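PDB 2OUX: magnesium transporter MgtE from Enterococcus faecalis, which probably transports magnesium ions across the cell membrane as a homodimer, the chain here being its cytosolic part, a helical N domain joined to two CBS domains. Local coordinates for residues I212-G217 with A224-D229; D68-E71 with N76-D79; L104-M107 with Q112-K115; N183-V188 with A234-D239. One frame throughout, in Å; residues are numbered along the deposited sequence.

Interaction 1 (I212-G217 with A224-D229); sequences ISVHVG and AQTIRD. With MG (magnesium ion), chain C.
Ile212 and Thr226 use the same first torsion, chi1 -61° and -68°, which in each places the CG2 methyl trans to the backbone N and turns it into the gap between the two segments. The gap lies in the beta-alpha-beta unit of the second CBS domain, where strand 214-215 leads into helix 220-230 and the chain returns as strand 234-238. The two methyls meet at 4.0 Å, Ile212 CG2 to Thr226 CG2, while the side chains run past each other in opposite senses. The end of Ile212 leads away from the helix; the side chain also touches Phe232. Val214 adds a looser touch, its CG1 lying 4.3 Å from Thr226 OG1. That hydroxyl also makes a weak hydrogen bond with Asp222 O, one turn back in its own helix, so the threonine presents its methyl to the isoleucine and keeps its polar atom close to the helix backbone. The contact illustrates how a crossover helix can touch, at the surface, its first strand and the residues leading into it, while Ile227 packs on Val235 of strand 234-238 and on helix 250-262. The helix's far end is engaged otherwise: Arg228 forms a salt bridge with Asp258 of the second subunit, and its carbonyl joins four waters and Asp231 around a magnesium ion, with Arg228 O 2.0 Å from the metal.

Interaction 2 (D68-E71 with N76-D79); sequences DVIE and NMKD
Met77, present as selenomethionine, lays its terminal CE methyl against the CG2 branch of Ile70. The separation of 3.2 Å between Ile70 CG2 and Met77 CE is tighter than ordinary van der Waals contact, so its exact value is doubtful, but the pairing of the two groups is plain. The side chains meet at a slant. Met77 is not extended: successive bends at chi2 (-69°) and chi3 (122°) fold the chain so that its end reaches across to the other segment. Ile70, for its part, offers the short methyl branch, while its longer CG1 arm leads away. The same CE methyl lies 3.6 Å from Glu71 O, so a single methyl bridges a hydrophobic side chain and a backbone carbonyl. The glutamate's own side chain comes within about 6 Å of a bound magnesium ion, and next in sequence is Glu72, which binds magnesium. This is an example of an irregular loop whose two arms meet through one long apolar side chain. Polar anchors flank it on both sides: Asp68 OD1 accepts hydrogen bonds from Tyr97 N and Asn100 ND2, and Lys78 NZ forms a salt bridge with Asp109. The whole lies in the N domain, filling the connection between helices 60-67 and 79-83, with Lys78 as the N-cap of the latter and Leu104 of helix 98-107 packed on Met77.

Interaction 3 (L104-M107 with Q112-K115); sequences LLNM and QKAK
Lys113 has the largest share of this contact, and it reaches Leu105 and Asn106 with carbon rather than with charge. The setting is a pair of consecutive helices, 98-107 and 110-118, joined by a short turn within the all-helical N domain, whose sequence family belongs to the FliG clan. The backbones come very near each other, with Leu105 CA 5.3 Å from Lys113 CA, as may be expected so close to the turn. Across this narrow gap the lysine extends almost fully, its CG pointing away from the backbone N and lying beside the carbonyl carbon (chi1 -178°), and its methylene run passes alongside the Leu105 carbonyl. Lys113 CG is 3.8 Å from Leu105 O, and Lys113 CD is 3.7 Å from the same oxygen, so the chain follows that carbonyl oxygen instead of merely touching it at one point. Leu105 adds an apolar touch through the base of its side chain, CB lying 4.1 Å from Lys113 CG. The leucine's remaining bulk belongs to the domain interior, where it packs on Leu93 of helix 86-93. Asn106 contributes more modestly at the exposed border, its amide oxygen reaching over the outer part of the lysine, which crosses it at a slant; Leu132 touches both residues. The example shows the methylenes of a long lysine packing between two neighbouring helices. Its last torsion bends (chi4 -59°), and the result is that Asn106 OD1 lies 3.7 Å from Lys113 CE but 5.0 Å from Lys113 NZ.

Interaction 4 (N183-V188 with A234-D239); sequences NHLVGV and AVPVTD
Leu185 and Thr238 bring the two backbones to their closest approach, with CA atoms 7.8 Å apart, too far for the strands to pair, and the segments are held together by side chains. Leu185 does the reaching. A chi1 of 177° swings its CG to the side opposite the backbone N, which carries CD2 across the gap to a seat shared by two residues: Leu185 CD2 is 3.9 Å from Pro236 CG and likewise 3.9 Å from Thr238 CG2. The leucine crosses both the proline ring and the threonine at about a right angle, with CD2 touching each. Each strand belongs to a different three-stranded sheet, one from each CBS domain, and the contact is thus part of the packing of the CBS pair. On the first sheet, Val186 and Gly187 both face Val178, forming a classic beta bulge just after Leu185. Tyr177 also covers Leu185 and Pro236, and together with Ala234 it binds a magnesium ion at this junction. Thr238 shows its methyl to the leucine while its hydroxyl points elsewhere: Thr238 OG1 donates to Asp239 O at 3.1 Å, tilted 23° from the carbonyl plane.

How the interactions relate
From the N terminus, interactions 2 and 3 come first, in series, each closing a loop with four residues between its segments inside the N domain. They touch: Lys78 O lies 3.1 Å from Gln112 NE2, a probable hydrogen bond that ties the loop before helix 79-83 to helix 110-118. Interaction 4 spans a much longer loop, 45 residues, and joins the two CBS domains. Interaction 1, within the second CBS domain, nests inside it. Strands 214-215 and 234-238 are neighbours in one sheet, with Val214 N 3.0 Å from Pro236 O, a probable hydrogen bond. The two groups remain separate, with interactions 1 and 3 no nearer than about 13 Å between closest atoms.

Interaction 1 (I212-G217 with A224-D229)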
loop_
_atom_site.group_PDB
_atom_site.type_symbol
_atom_site.label_atom_id
_atom_site.label_comp_id
_atom_site.label_asym_id
_atom_site.label_seq_id
_atom_site.Cartn_x
_atom_site.Cartn_y
_atom_site.Cartn_z
ATOM N N ILE A 212 1.776 12.123 10.066
ATOM C CA ILE A 212 2.582 11.211 10.866
ATOM C C ILE A 212 3.892 10.947 10.127
ATOM O O ILE A 212 3.893 10.686 8.921
ATOM C CB ILE A 212 1.855 9.852 11.073
ATOM C CG1 ILE A 212 0.529 10.066 11.816
ATOM C CG2 ILE A 212 2.738 8.887 11.839
ATOM C CD1 ILE A 212 -0.583 10.618 10.922
ATOM N N SER A 213 5.003 11.018 10.852
ATOM C CA SER A 213 6.311 10.777 10.266
ATOM C C SER A 213 7.225 10.159 11.309
ATOM O O SER A 213 6.872 10.091 12.488
ATOM C CB SER A 213 6.930 12.084 9.755
ATOM O OG SER A 213 7.185 12.986 10.818
ATOM N N VAL A 214 8.392 9.707 10.860
ATOM C CA VAL A 214 9.388 9.093 11.726
ATOM C C VAL A 214 10.703 9.837 11.526
ATOM O O VAL A 214 10.876 10.542 10.524
ATOM C CB VAL A 214 9.587 7.600 11.374
ATOM C CG1 VAL A 214 8.279 6.851 11.551
ATOM C CG2 VAL A 214 10.081 7.458 9.931
ATOM N N HIS A 215 11.622 9.680 12.478
ATOM C CA HIS A 215 12.924 10.339 12.416
ATOM C C HIS A 215 13.908 9.421 11.699
ATOM O O HIS A 215 13.873 8.210 11.878
ATOM C CB HIS A 215 13.434 10.648 13.834
ATOM C CG HIS A 215 14.766 11.337 13.861
ATOM N ND1 HIS A 215 14.939 12.645 13.464
ATOM C CD2 HIS A 215 15.997 10.892 14.229
ATOM C CE1 HIS A 215 16.213 12.980 13.586
ATOM N NE2 HIS A 215 16.873 11.932 14.047
ATOM N N VAL A 216 14.794 9.998 10.899
ATOM C CA VAL A 216 15.751 9.201 10.137
ATOM C C VAL A 216 16.588 8.203 10.962
ATOM O O VAL A 216 17.044 7.179 10.443
ATOM C CB VAL A 216 16.681 10.127 9.313
ATOM C CG1 VAL A 216 17.487 11.031 10.235
ATOM C CG2 VAL A 216 17.573 9.297 8.423
ATOM N N GLY A 217 16.759 8.481 12.251
ATOM C CA GLY A 217 17.540 7.589 13.089
ATOM C C GLY A 217 16.738 6.558 13.863
ATOM O O GLY A 217 17.318 5.753 14.593
ATOM N N ALA A 224 8.291 -0.025 11.496
ATOM C CA ALA A 224 7.369 -1.087 11.126
ATOM C C ALA A 224 6.106 -1.014 11.981
ATOM O O ALA A 224 5.001 -1.234 11.482
ATOM C CB ALA A 224 8.043 -2.430 11.311
ATOM N N GLN A 225 6.269 -0.701 13.267
ATOM C CA GLN A 225 5.123 -0.632 14.170
ATOM C C GLN A 225 4.173 0.494 13.763
ATOM O O GLN A 225 2.952 0.352 13.853
ATOM C CB GLN A 225 5.587 -0.427 15.621
ATOM C CG GLN A 225 4.465 -0.541 16.656
ATOM C CD GLN A 225 3.754 -1.881 16.586
ATOM O OE1 GLN A 225 4.393 -2.922 16.446
ATOM N NE2 GLN A 225 2.433 -1.862 16.696
ATOM N N THR A 226 4.741 1.611 13.319
ATOM C CA THR A 226 3.944 2.746 12.884
ATOM C C THR A 226 3.129 2.343 11.657
ATOM O O THR A 226 1.949 2.674 11.538
ATOM C CB THR A 226 4.852 3.964 12.538
ATOM O OG1 THR A 226 5.452 4.470 13.737
ATOM C CG2 THR A 226 4.046 5.090 11.875
ATOM N N ILE A 227 3.760 1.607 10.750
ATOM C CA ILE A 227 3.096 1.180 9.527
ATOM C C ILE A 227 1.989 0.198 9.863
ATOM O O ILE A 227 0.932 0.175 9.232
ATOM C CB ILE A 227 4.098 0.508 8.547
ATOM C CG1 ILE A 227 5.033 1.559 7.941
ATOM C CG2 ILE A 227 3.332 -0.158 7.416
ATOM C CD1 ILE A 227 5.490 2.617 8.926
ATOM N N ARG A 228 2.259 -0.620 10.871
ATOM C CA ARG A 228 1.334 -1.641 11.337
ATOM C C ARG A 228 0.130 -0.976 11.993
ATOM O O ARG A 228 -1.004 -1.301 11.697
ATOM C CB ARG A 228 2.069 -2.546 12.334
ATOM C CG ARG A 228 1.420 -3.889 12.624
ATOM C CD ARG A 228 2.487 -4.991 12.675
ATOM N NE ARG A 228 3.701 -4.536 13.347
ATOM C CZ ARG A 228 4.827 -5.237 13.432
ATOM N NH1 ARG A 228 4.904 -6.443 12.884
ATOM N NH2 ARG A 228 5.879 -4.731 14.071
ATOM N N ASP A 229 0.379 -0.021 12.877
ATOM C CA ASP A 229 -0.715 0.670 13.562
ATOM C C ASP A 229 -1.579 1.564 12.677
ATOM O O ASP A 229 -2.798 1.510 12.744
ATOM C CB ASP A 229 -0.166 1.520 14.704
ATOM C CG ASP A 229 0.403 0.685 15.828
ATOM O OD1 ASP A 229 -0.118 -0.429 16.058
ATOM O OD2 ASP A 229 1.353 1.153 16.490
HETATM MG MG MG C . -2.226 -2.641 10.815
HETATM O O HOH W 1 -3.859 -1.619 12.175
HETATM O O HOH W 2 -1.801 -4.103 12.468
HETATM O O HOH W 3 -1.227 -3.801 9.339
HETATM O O HOH W 4 -3.895 -3.859 10.433
#

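Interaction 2 (D68-E71 with N76-D79)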
loop_
_atom_site.group_PDB
_atom_site.type_symbol
_atom_site.label_atom_id
_atom_site.label_comp_id
_atom_site.label_asym_id
_atom_site.label_seq_id
_atom_site.Cartn_x
_atom_site.Cartn_y
_atom_site.Cartn_z
ATOM N N ASP A 68 15.535 -3.648 -8.933
ATOM C CA ASP A 68 14.907 -3.096 -7.738
ATOM C C ASP A 68 14.321 -4.208 -6.874
ATOM O O ASP A 68 14.299 -4.101 -5.658
ATOM C CB ASP A 68 13.752 -2.142 -8.091
ATOM C CG ASP A 68 14.222 -0.791 -8.555
ATOM O OD1 ASP A 68 15.181 -0.261 -7.962
ATOM O OD2 ASP A 68 13.611 -0.251 -9.503
ATOM N N VAL A 69 13.835 -5.280 -7.486
ATOM C CA VAL A 69 13.229 -6.323 -6.675
ATOM C C VAL A 69 14.003 -7.616 -6.491
ATOM O O VAL A 69 13.590 -8.476 -5.714
ATOM C CB VAL A 69 11.820 -6.655 -7.179
ATOM C CG1 VAL A 69 10.954 -5.406 -7.096
ATOM C CG2 VAL A 69 11.878 -7.185 -8.610
ATOM N N ILE A 70 15.113 -7.770 -7.204
ATOM C CA ILE A 70 15.933 -8.963 -7.047
ATOM C C ILE A 70 16.581 -8.825 -5.658
ATOM O O ILE A 70 17.072 -7.751 -5.297
ATOM C CB ILE A 70 17.062 -9.039 -8.136
ATOM C CG1 ILE A 70 16.448 -9.127 -9.538
ATOM C CG2 ILE A 70 17.966 -10.229 -7.857
ATOM C CD1 ILE A 70 15.422 -10.247 -9.674
ATOM N N GLU A 71 16.573 -9.896 -4.877
ATOM C CA GLU A 71 17.165 -9.849 -3.543
ATOM C C GLU A 71 18.654 -9.525 -3.621
ATOM O O GLU A 71 19.436 -10.320 -4.124
ATOM C CB GLU A 71 16.933 -11.181 -2.828
ATOM C CG GLU A 71 15.519 -11.327 -2.295
ATOM C CD GLU A 71 15.211 -12.730 -1.793
ATOM O OE1 GLU A 71 16.001 -13.262 -0.985
ATOM O OE2 GLU A 71 14.175 -13.303 -2.202
ATOM N N ASN A 76 24.662 -13.911 -5.943
ATOM C CA ASN A 76 25.218 -14.119 -7.262
ATOM C C ASN A 76 25.352 -12.720 -7.835
ATOM O O ASN A 76 25.627 -12.551 -9.032
ATOM C CB ASN A 76 24.347 -15.005 -8.173
ATOM C CG ASN A 76 25.098 -15.422 -9.440
ATOM O OD1 ASN A 76 26.097 -16.145 -9.373
ATOM N ND2 ASN A 76 24.643 -14.939 -10.591
HETATM N N MSE A 77 25.172 -11.713 -6.968
HETATM C CA MSE A 77 25.328 -10.328 -7.407
HETATM C C MSE A 77 26.812 -10.316 -7.677
HETATM O O MSE A 77 27.367 -11.335 -8.082
HETATM C CB MSE A 77 24.984 -9.291 -6.316
HETATM C CG MSE A 77 23.512 -9.224 -5.876
HETATM SE SE MSE A 77 22.257 -8.532 -7.190
HETATM C CE MSE A 77 21.110 -10.073 -7.245
ATOM N N LYS A 78 27.474 -9.197 -7.437
ATOM C CA LYS A 78 28.903 -9.146 -7.699
ATOM C C LYS A 78 29.171 -9.495 -9.169
ATOM O O LYS A 78 29.531 -8.621 -9.964
ATOM C CB LYS A 78 29.645 -10.129 -6.782
ATOM C CG LYS A 78 29.700 -9.707 -5.318
ATOM C CD LYS A 78 30.587 -10.630 -4.485
ATOM C CE LYS A 78 30.604 -10.189 -3.027
ATOM N NZ LYS A 78 31.422 -11.087 -2.170
ATOM N N ASP A 79 29.005 -10.769 -9.531
ATOM C CA ASP A 79 29.229 -11.171 -10.912
ATOM C C ASP A 79 28.105 -10.801 -11.885
ATOM O O ASP A 79 28.365 -10.704 -13.086
ATOM C CB ASP A 79 29.564 -12.667 -11.035
ATOM C CG ASP A 79 28.976 -13.501 -9.927
ATOM O OD1 ASP A 79 27.781 -13.329 -9.623
ATOM O OD2 ASP A 79 29.715 -14.346 -9.375
#

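Interaction 3 (L104-M107 with Q112-K115)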
loop_
_atom_site.group_PDB
_atom_site.type_symbol
_atom_site.label_atom_id
_atom_site.label_comp_id
_atom_site.label_asym_id
_atom_site.label_seq_id
_atom_site.Cartn_x
_atom_site.Cartn_y
_atom_site.Cartn_z
ATOM N N LEU A 104 22.436 -2.649 -2.998
ATOM C CA LEU A 104 23.244 -3.394 -3.950
ATOM C C LEU A 104 24.711 -3.062 -3.676
ATOM O O LEU A 104 25.529 -3.951 -3.443
ATOM C CB LEU A 104 22.875 -2.994 -5.380
ATOM C CG LEU A 104 23.263 -3.903 -6.554
ATOM C CD1 LEU A 104 24.681 -4.402 -6.381
ATOM C CD2 LEU A 104 22.305 -5.078 -6.630
ATOM N N LEU A 105 25.033 -1.776 -3.693
ATOM C CA LEU A 105 26.398 -1.332 -3.455
ATOM C C LEU A 105 27.010 -1.887 -2.171
ATOM O O LEU A 105 28.147 -2.362 -2.180
ATOM C CB LEU A 105 26.446 0.189 -3.452
ATOM C CG LEU A 105 26.084 0.740 -4.834
ATOM C CD1 LEU A 105 26.094 2.252 -4.811
ATOM C CD2 LEU A 105 27.083 0.217 -5.864
ATOM N N ASN A 106 26.264 -1.846 -1.073
ATOM C CA ASN A 106 26.779 -2.365 0.188
ATOM C C ASN A 106 26.997 -3.872 0.161
ATOM O O ASN A 106 27.552 -4.438 1.100
ATOM C CB ASN A 106 25.847 -1.996 1.343
ATOM C CG ASN A 106 25.798 -0.510 1.580
ATOM O OD1 ASN A 106 26.820 0.158 1.543
ATOM N ND2 ASN A 106 24.609 0.018 1.826
HETATM N N MSE A 107 26.570 -4.518 -0.919
HETATM C CA MSE A 107 26.740 -5.960 -1.055
HETATM C C MSE A 107 27.981 -6.296 -1.868
HETATM O O MSE A 107 28.655 -7.288 -1.605
HETATM C CB MSE A 107 25.511 -6.584 -1.715
HETATM C CG MSE A 107 24.330 -6.716 -0.777
HETATM SE SE MSE A 107 24.677 -7.927 0.704
HETATM C CE MSE A 107 25.534 -6.700 1.941
ATOM N N GLN A 112 34.440 -2.888 -6.076
ATOM C CA GLN A 112 33.382 -2.659 -7.059
ATOM C C GLN A 112 32.574 -1.420 -6.694
ATOM O O GLN A 112 32.348 -0.545 -7.529
ATOM C CB GLN A 112 32.443 -3.873 -7.146
ATOM C CG GLN A 112 32.982 -5.052 -7.959
ATOM C CD GLN A 112 31.928 -6.131 -8.217
ATOM O OE1 GLN A 112 31.497 -6.836 -7.298
ATOM N NE2 GLN A 112 31.507 -6.260 -9.475
ATOM N N LYS A 113 32.157 -1.352 -5.434
ATOM C CA LYS A 113 31.365 -0.240 -4.922
ATOM C C LYS A 113 31.924 1.136 -5.299
ATOM O O LYS A 113 31.179 2.022 -5.715
ATOM C CB LYS A 113 31.244 -0.364 -3.400
ATOM C CG LYS A 113 30.400 0.706 -2.744
ATOM C CD LYS A 113 30.315 0.479 -1.246
ATOM C CE LYS A 113 29.559 1.607 -0.563
ATOM N NZ LYS A 113 30.216 2.930 -0.799
ATOM N N ALA A 114 33.235 1.318 -5.166
ATOM C CA ALA A 114 33.838 2.602 -5.508
ATOM C C ALA A 114 33.964 2.759 -7.015
ATOM O O ALA A 114 33.743 3.842 -7.556
ATOM C CB ALA A 114 35.212 2.735 -4.860
ATOM N N LYS A 115 34.313 1.672 -7.692
ATOM C CA LYS A 115 34.482 1.712 -9.137
ATOM C C LYS A 115 33.182 2.096 -9.855
ATOM O O LYS A 115 33.186 2.982 -10.711
ATOM C CB LYS A 115 35.011 0.359 -9.644
ATOM C CG LYS A 115 33.947 -0.620 -10.099
ATOM C CD LYS A 115 33.942 -0.762 -11.620
ATOM C CE LYS A 115 35.054 -1.685 -12.094
ATOM N NZ LYS A 115 34.909 -3.056 -11.505
#

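Interaction 4 (N183-V188 with A234-D239)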
loop_
_atom_site.group_PDB
_atom_site.type_symbol
_atom_site.label_atom_id
_atom_site.label_comp_id
_atom_site.label_asym_id
_atom_site.label_seq_id
_atom_site.Cartn_x
_atom_site.Cartn_y
_atom_site.Cartn_z
ATOM N N ASN A 183 11.734 23.133 2.773
ATOM C CA ASN A 183 11.519 21.697 2.715
ATOM C C ASN A 183 11.124 21.104 4.065
ATOM O O ASN A 183 11.476 19.967 4.390
ATOM C CB ASN A 183 12.764 20.994 2.185
ATOM C CG ASN A 183 12.495 19.555 1.827
ATOM O OD1 ASN A 183 11.507 19.251 1.156
ATOM N ND2 ASN A 183 13.370 18.657 2.264
ATOM N N HIS A 184 10.408 21.896 4.852
ATOM C CA HIS A 184 9.905 21.457 6.147
ATOM C C HIS A 184 8.605 20.710 5.852
ATOM O O HIS A 184 7.778 21.195 5.072
ATOM C CB HIS A 184 9.592 22.666 7.030
ATOM C CG HIS A 184 10.791 23.267 7.691
ATOM N ND1 HIS A 184 10.863 24.601 8.028
ATOM C CD2 HIS A 184 11.947 22.707 8.124
ATOM C CE1 HIS A 184 12.009 24.839 8.639
ATOM N NE2 HIS A 184 12.687 23.705 8.712
ATOM N N LEU A 185 8.434 19.532 6.454
ATOM C CA LEU A 185 7.218 18.742 6.257
ATOM C C LEU A 185 6.111 19.387 7.073
ATOM O O LEU A 185 6.153 19.376 8.303
ATOM C CB LEU A 185 7.438 17.302 6.726
ATOM C CG LEU A 185 6.233 16.353 6.661
ATOM C CD1 LEU A 185 5.695 16.254 5.226
ATOM C CD2 LEU A 185 6.657 14.988 7.188
ATOM N N VAL A 186 5.117 19.948 6.395
ATOM C CA VAL A 186 4.025 20.621 7.094
ATOM C C VAL A 186 2.632 20.035 6.876
ATOM O O VAL A 186 1.658 20.522 7.444
ATOM C CB VAL A 186 3.988 22.116 6.715
ATOM C CG1 VAL A 186 5.318 22.774 7.092
ATOM C CG2 VAL A 186 3.711 22.270 5.212
ATOM N N GLY A 187 2.527 18.993 6.058
ATOM C CA GLY A 187 1.221 18.414 5.813
ATOM C C GLY A 187 1.246 17.249 4.850
ATOM O O GLY A 187 2.299 16.881 4.319
ATOM N N VAL A 188 0.076 16.667 4.618
ATOM C CA VAL A 188 -0.036 15.527 3.718
ATOM C C VAL A 188 -1.467 15.385 3.214
ATOM O O VAL A 188 -2.410 15.834 3.872
ATOM C CB VAL A 188 0.352 14.213 4.438
ATOM C CG1 VAL A 188 -0.604 13.944 5.600
ATOM C CG2 VAL A 188 0.323 13.047 3.461
ATOM N N ALA A 234 2.984 3.924 3.161
ATOM C CA ALA A 234 4.250 4.648 3.188
ATOM C C ALA A 234 4.252 5.627 4.359
ATOM O O ALA A 234 3.191 6.008 4.858
ATOM C CB ALA A 234 4.473 5.401 1.871
ATOM N N VAL A 235 5.444 6.017 4.807
ATOM C CA VAL A 235 5.569 6.962 5.902
ATOM C C VAL A 235 6.782 7.851 5.684
ATOM O O VAL A 235 7.872 7.370 5.378
ATOM C CB VAL A 235 5.652 6.235 7.278
ATOM C CG1 VAL A 235 6.953 5.447 7.405
ATOM C CG2 VAL A 235 5.501 7.251 8.402
ATOM N N PRO A 236 6.601 9.175 5.823
ATOM C CA PRO A 236 7.698 10.126 5.629
ATOM C C PRO A 236 8.769 10.095 6.709
ATOM O O PRO A 236 8.508 9.743 7.857
ATOM C CB PRO A 236 6.977 11.474 5.530
ATOM C CG PRO A 236 5.790 11.286 6.377
ATOM C CD PRO A 236 5.330 9.880 6.059
ATOM N N VAL A 237 9.983 10.459 6.311
ATOM C CA VAL A 237 11.136 10.473 7.199
ATOM C C VAL A 237 11.745 11.871 7.240
ATOM O O VAL A 237 11.908 12.515 6.207
ATOM C CB VAL A 237 12.211 9.473 6.706
ATOM C CG1 VAL A 237 13.358 9.406 7.701
ATOM C CG2 VAL A 237 11.594 8.104 6.516
ATOM N N THR A 238 12.091 12.337 8.434
ATOM C CA THR A 238 12.667 13.673 8.583
ATOM C C THR A 238 13.838 13.676 9.556
ATOM O O THR A 238 14.146 12.659 10.180
ATOM C CB THR A 238 11.626 14.669 9.142
ATOM O OG1 THR A 238 11.406 14.396 10.534
ATOM C CG2 THR A 238 10.293 14.526 8.407
ATOM N N ASP A 239 14.497 14.826 9.668
ATOM C CA ASP A 239 15.584 14.984 10.622
ATOM C C ASP A 239 14.939 15.672 11.827
ATOM O O ASP A 239 13.732 15.911 11.831
ATOM C CB ASP A 239 16.703 15.861 10.055
ATOM C CG ASP A 239 16.198 17.184 9.523
ATOM O OD1 ASP A 239 15.154 17.675 10.003
ATOM O OD2 ASP A 239 16.859 17.743 8.628
#